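Local coordinates for protein 3-hydroxyacyl-CoA dehydrogenase (Brucella suis, PDB 4O5O) that probably catalyses the NAD(H)-dependent interconversion of 3-hydroxyacyl-CoA and 3-oxoacyl-CoA, as a member of the short-chain dehydrogenase/reductase family, at residues 132-137 with 149-154; 40-45 with 59-64. One frame throughout, in Å; residues are numbered along the deposited sequence.

Contact 1: 132-137 with 149-154; sequences LAAEAM and GVIINT
Met137, in the last turn of helix 112-137, reaches across to Gly149 and Ile151 and carries most of this helix-on-strand packing. Its CB points toward the strand, and with chi1 at -72° CG lies anti to the carbonyl carbon. From CG onward the chain is extended, which carries the thioether across to the strand. SD comes to rest 4.0 Å from Gly149 CA, lying directly against the bare backbone of the glycine. The same SD lies 4.0 Å from Ile151 CG1. Beyond it the terminal methyl CE meets CG1 of Ile151 at 3.9 Å and the backbone oxygen of Val150, CE to O, at 3.4 Å. One turn earlier, CB of Ala134 touches CD1 of Ile151 at 4.1 Å, so the isoleucine branch fits against both residues. The contact is buried and almost wholly apolar, and Met137 also packs on Ile88 and Ile192. The short helix and strand segments run nearly antiparallel, at 170°, with their axes 9.1 Å apart. This is the layering of a helix on a parallel sheet that characterises the Rossmann-type fold of short-chain dehydrogenases.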
loop_
_atom_site.group_PDB
_atom_site.type_symbol
_atom_site.label_atom_id
_atom_site.label_comp_id
_atom_site.label_asym_id
_atom_site.label_seq_id
_atom_site.Cartn_x
_atom_site.Cartn_y
_atom_site.Cartn_z
ATOM N N LEU B 132 -25.766 -7.959 -8.014
ATOM C CA LEU B 132 -27.223 -8.037 -7.946
ATOM C C LEU B 132 -27.820 -6.929 -7.042
ATOM O O LEU B 132 -28.877 -6.341 -7.349
ATOM C CB LEU B 132 -27.655 -9.437 -7.462
ATOM C CG LEU B 132 -27.229 -10.570 -8.388
ATOM C CD1 LEU B 132 -27.538 -11.897 -7.713
ATOM C CD2 LEU B 132 -27.906 -10.468 -9.764
ATOM N N ALA B 133 -27.156 -6.635 -5.922
ATOM C CA ALA B 133 -27.616 -5.547 -5.087
ATOM C C ALA B 133 -27.481 -4.224 -5.808
ATOM O O ALA B 133 -28.369 -3.367 -5.692
ATOM C CB ALA B 133 -26.871 -5.489 -3.782
ATOM N N ALA B 134 -26.383 -4.037 -6.527
ATOM C CA ALA B 134 -26.185 -2.783 -7.263
ATOM C C ALA B 134 -27.284 -2.569 -8.299
ATOM O O ALA B 134 -27.790 -1.455 -8.468
ATOM C CB ALA B 134 -24.826 -2.766 -7.951
ATOM N N GLU B 135 -27.656 -3.644 -8.990
ATOM C CA GLU B 135 -28.726 -3.586 -9.968
ATOM C C GLU B 135 -30.034 -3.097 -9.339
ATOM O O GLU B 135 -30.758 -2.280 -9.910
ATOM C CB GLU B 135 -28.895 -4.983 -10.571
ATOM C CG GLU B 135 -29.930 -5.003 -11.702
ATOM C CD GLU B 135 -30.109 -6.375 -12.319
ATOM O OE1 GLU B 135 -30.047 -7.385 -11.590
ATOM O OE2 GLU B 135 -30.293 -6.445 -13.557
ATOM N N ALA B 136 -30.345 -3.618 -8.159
ATOM C CA ALA B 136 -31.547 -3.191 -7.436
ATOM C C ALA B 136 -31.429 -1.713 -6.948
ATOM O O ALA B 136 -32.339 -0.902 -7.130
ATOM C CB ALA B 136 -31.785 -4.151 -6.280
ATOM N N MET B 137 -30.291 -1.369 -6.347
ATOM C CA MET B 137 -30.069 -0.026 -5.810
ATOM C C MET B 137 -30.179 1.042 -6.894
ATOM O O MET B 137 -30.633 2.159 -6.635
ATOM C CB MET B 137 -28.684 0.068 -5.162
ATOM C CG MET B 137 -28.569 -0.678 -3.855
ATOM S SD MET B 137 -26.816 -0.782 -3.414
ATOM C CE MET B 137 -26.886 -1.688 -1.884
ATOM N N GLY B 149 -27.385 4.092 -2.783
ATOM C CA GLY B 149 -27.058 2.916 -2.030
ATOM C C GLY B 149 -25.616 2.882 -1.612
ATOM O O GLY B 149 -24.803 3.679 -2.067
ATOM N N VAL B 150 -25.307 1.938 -0.722
ATOM C CA VAL B 150 -23.961 1.713 -0.212
ATOM C C VAL B 150 -23.696 0.210 -0.177
ATOM O O VAL B 150 -24.536 -0.541 0.320
ATOM C CB VAL B 150 -23.814 2.275 1.226
ATOM C CG1 VAL B 150 -22.382 2.148 1.699
ATOM C CG2 VAL B 150 -24.289 3.729 1.293
ATOM N N ILE B 151 -22.535 -0.207 -0.695
ATOM C CA ILE B 151 -22.087 -1.596 -0.663
ATOM C C ILE B 151 -20.822 -1.652 0.149
ATOM O O ILE B 151 -19.865 -0.919 -0.133
ATOM C CB ILE B 151 -21.814 -2.133 -2.081
ATOM C CG1 ILE B 151 -23.143 -2.166 -2.847
ATOM C CG2 ILE B 151 -21.165 -3.522 -2.021
ATOM C CD1 ILE B 151 -23.010 -2.426 -4.325
ATOM N N ILE B 152 -20.820 -2.505 1.178
ATOM C CA ILE B 152 -19.662 -2.636 2.057
ATOM C C ILE B 152 -19.229 -4.088 2.080
ATOM O O ILE B 152 -20.017 -4.983 2.393
ATOM C CB ILE B 152 -19.995 -2.174 3.504
ATOM C CG1 ILE B 152 -20.387 -0.691 3.494
ATOM C CG2 ILE B 152 -18.806 -2.408 4.447
ATOM C CD1 ILE B 152 -21.078 -0.203 4.721
ATOM N N ASN B 153 -17.981 -4.307 1.695
ATOM C CA ASN B 153 -17.399 -5.637 1.617
ATOM C C ASN B 153 -16.432 -5.859 2.754
ATOM O O ASN B 153 -15.940 -4.903 3.368
ATOM C CB ASN B 153 -16.679 -5.817 0.279
ATOM C CG ASN B 153 -17.646 -5.719 -0.925
ATOM O OD1 ASN B 153 -18.784 -6.041 -0.795
ATOM N ND2 ASN B 153 -17.153 -5.392 -2.088
ATOM N N THR B 154 -16.155 -7.124 3.034
ATOM C CA THR B 154 -15.240 -7.478 4.109
ATOM C C THR B 154 -14.017 -8.159 3.487
ATOM O O THR B 154 -14.133 -9.222 2.883
ATOM C CB THR B 154 -15.921 -8.418 5.111
ATOM O OG1 THR B 154 -17.127 -7.800 5.587
ATOM C CG2 THR B 154 -15.013 -8.703 6.307
#

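Contact 2: 40-45 with 59-64; sequences VVLLDV and ASARFQ. With EDO (1,2-ethanediol), chain E.
Leu42 and Phe63 sit side by side on neighbouring parallel strands, and four backbone hydrogen bonds join the two segments. Val40 and Leu42 each turn N-H and C=O toward segment 59-64. The shortest bond runs from Leu42 N to Arg62 O at 2.7 Å; the straightest, from Gln64 N to Leu42 O at 2.9 Å, has an N-H...O angle of 165°. The close packing lies on the face of Leu42, Ala61 and Phe63. There Leu42 CD1 reaches Ala61 CB at 3.9 Å, and helices 24-35 and 47-57 cover the leucine. Phe63 swings its ring along the neighbouring strand, its chi1 of 173° placing CG opposite the backbone N: CD1 approaches Leu42 O at 3.2 Å, while CE1 lies 3.9 Å from Asp44 CB.

The looser side is the partly exposed margin of Arg62 and Gln64. The Arg62 side chain leads away from strand 39-44 and folds back on its own segment, where NH1 bonds Ala59 O at 2.7 Å and Ala61 O at 3.0 Å. Both oxygens lie in the guanidinium plane. At Val45 a 1,2-ethanediol, probably from the crystallisation liquor, hydrogen-bonds the backbone O. Asp44 OD2 accepts from Gly22 N, in what looks like the glycine-rich turn of a Rossmann fold. An acidic residue at the end of this second strand is consistent with preference for NAD(H) over NADP(H).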
loop_
_atom_site.group_PDB
_atom_site.type_symbol
_atom_site.label_atom_id
_atom_site.label_comp_id
_atom_site.label_asym_id
_atom_site.label_seq_id
_atom_site.Cartn_x
_atom_site.Cartn_y
_atom_site.Cartn_z
ATOM N N VAL B 40 -33.831 -5.375 7.980
ATOM C CA VAL B 40 -32.713 -6.261 7.635
ATOM C C VAL B 40 -33.185 -7.568 7.021
ATOM O O VAL B 40 -34.106 -8.215 7.534
ATOM C CB VAL B 40 -31.853 -6.643 8.850
ATOM C CG1 VAL B 40 -30.701 -7.538 8.413
ATOM C CG2 VAL B 40 -31.326 -5.408 9.555
ATOM N N VAL B 41 -32.530 -7.944 5.926
ATOM C CA VAL B 41 -32.708 -9.232 5.325
ATOM C C VAL B 41 -31.400 -9.979 5.570
ATOM O O VAL B 41 -30.357 -9.647 4.984
ATOM C CB VAL B 41 -33.081 -9.141 3.834
ATOM C CG1 VAL B 41 -33.271 -10.535 3.256
ATOM C CG2 VAL B 41 -34.368 -8.343 3.669
ATOM N N LEU B 42 -31.476 -10.955 6.474
ATOM C CA LEU B 42 -30.346 -11.812 6.817
ATOM C C LEU B 42 -30.219 -12.945 5.806
ATOM O O LEU B 42 -31.200 -13.642 5.521
ATOM C CB LEU B 42 -30.547 -12.422 8.213
ATOM C CG LEU B 42 -30.463 -11.494 9.437
ATOM C CD1 LEU B 42 -31.751 -10.734 9.646
ATOM C CD2 LEU B 42 -30.196 -12.341 10.683
ATOM N N LEU B 43 -29.003 -13.131 5.296
ATOM C CA LEU B 43 -28.673 -14.186 4.345
ATOM C C LEU B 43 -27.556 -15.045 4.936
ATOM O O LEU B 43 -26.559 -14.509 5.436
ATOM C CB LEU B 43 -28.240 -13.582 3.010
ATOM C CG LEU B 43 -29.142 -12.539 2.360
ATOM C CD1 LEU B 43 -28.509 -12.096 1.056
ATOM C CD2 LEU B 43 -30.522 -13.105 2.103
ATOM N N ASP B 44 -27.723 -16.375 4.901
ATOM C CA ASP B 44 -26.690 -17.284 5.421
ATOM C C ASP B 44 -26.975 -18.661 4.869
ATOM O O ASP B 44 -28.141 -18.974 4.539
ATOM C CB ASP B 44 -26.681 -17.279 6.968
ATOM C CG ASP B 44 -25.333 -17.676 7.576
ATOM O OD1 ASP B 44 -24.837 -18.795 7.281
ATOM O OD2 ASP B 44 -24.763 -16.851 8.341
ATOM N N VAL B 45 -25.934 -19.486 4.730
ATOM C CA VAL B 45 -26.186 -20.919 4.462
ATOM C C VAL B 45 -26.664 -21.678 5.682
ATOM O O VAL B 45 -27.246 -22.754 5.553
ATOM C CB VAL B 45 -24.984 -21.708 3.906
ATOM C CG1 VAL B 45 -24.867 -21.490 2.427
ATOM C CG2 VAL B 45 -23.701 -21.398 4.650
ATOM N N ALA B 59 -39.831 -8.091 14.029
ATOM C CA ALA B 59 -40.538 -7.846 12.772
ATOM C C ALA B 59 -39.799 -7.021 11.721
ATOM O O ALA B 59 -40.198 -7.020 10.535
ATOM C CB ALA B 59 -41.894 -7.222 13.065
ATOM N N SER B 60 -38.745 -6.311 12.134
ATOM C CA SER B 60 -37.890 -5.586 11.189
ATOM C C SER B 60 -36.852 -6.484 10.477
ATOM O O SER B 60 -36.111 -6.000 9.620
ATOM C CB SER B 60 -37.200 -4.402 11.878
ATOM O OG SER B 60 -38.162 -3.420 12.226
ATOM N N ALA B 61 -36.832 -7.780 10.800
ATOM C CA ALA B 61 -35.890 -8.719 10.213
ATOM C C ALA B 61 -36.591 -9.847 9.451
ATOM O O ALA B 61 -37.688 -10.291 9.815
ATOM C CB ALA B 61 -34.974 -9.300 11.281
ATOM N N ARG B 62 -35.935 -10.311 8.385
ATOM C CA ARG B 62 -36.305 -11.534 7.680
ATOM C C ARG B 62 -35.041 -12.333 7.415
ATOM O O ARG B 62 -33.964 -11.760 7.294
ATOM C CB ARG B 62 -36.968 -11.213 6.330
ATOM C CG ARG B 62 -38.202 -10.332 6.363
ATOM C CD ARG B 62 -39.452 -11.034 6.888
ATOM N NE ARG B 62 -40.598 -10.133 6.763
ATOM C CZ ARG B 62 -40.894 -9.152 7.618
ATOM N NH1 ARG B 62 -40.168 -8.953 8.711
ATOM N NH2 ARG B 62 -41.924 -8.356 7.375
ATOM N N PHE B 63 -35.158 -13.643 7.288
ATOM C CA PHE B 63 -34.077 -14.519 6.884
ATOM C C PHE B 63 -34.414 -15.271 5.604
ATOM O O PHE B 63 -35.548 -15.725 5.402
ATOM C CB PHE B 63 -33.806 -15.568 7.979
ATOM C CG PHE B 63 -32.805 -16.626 7.568
ATOM C CD1 PHE B 63 -31.480 -16.290 7.348
ATOM C CD2 PHE B 63 -33.191 -17.946 7.377
ATOM C CE1 PHE B 63 -30.548 -17.241 6.936
ATOM C CE2 PHE B 63 -32.270 -18.917 6.983
ATOM C CZ PHE B 63 -30.935 -18.564 6.763
ATOM N N GLN B 64 -33.421 -15.400 4.731
ATOM C CA GLN B 64 -33.495 -16.336 3.603
ATOM C C GLN B 64 -32.197 -17.101 3.472
ATOM O O GLN B 64 -31.125 -16.512 3.307
ATOM C CB GLN B 64 -33.779 -15.629 2.280
ATOM C CG GLN B 64 -33.808 -16.594 1.085
ATOM C CD GLN B 64 -34.790 -17.765 1.178
ATOM O OE1 GLN B 64 -34.435 -18.945 0.965
ATOM N NE2 GLN B 64 -36.009 -17.456 1.458
HETATM C C1 EDO E . -28.068 -25.328 7.616
HETATM O O1 EDO E . -28.867 -25.240 6.418
HETATM C C2 EDO E . -28.740 -26.108 8.740
HETATM O O2 EDO E . -29.201 -25.231 9.766
#

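In the fold
From the N terminus, contact 2 comes first: it closes the beta-alpha-beta unit of strand 39-44, helix 47-57 and strand 61-65, with that helix as the crossover. Contact 1 opens only later, when helix 112-137 ends and a connection without helix or strand turns the chain back into strand 149-154. The two closures are therefore in series, neither nested nor crossed. Both reach the same seven-stranded parallel sheet, contact 2 at its outer strand 61-65 and contact 1 near the middle, with strands 15-19 and 90-93 between them. Their centres are 16 Å apart and they do not touch. One joins strand to strand; the other sets a helix on the sheet.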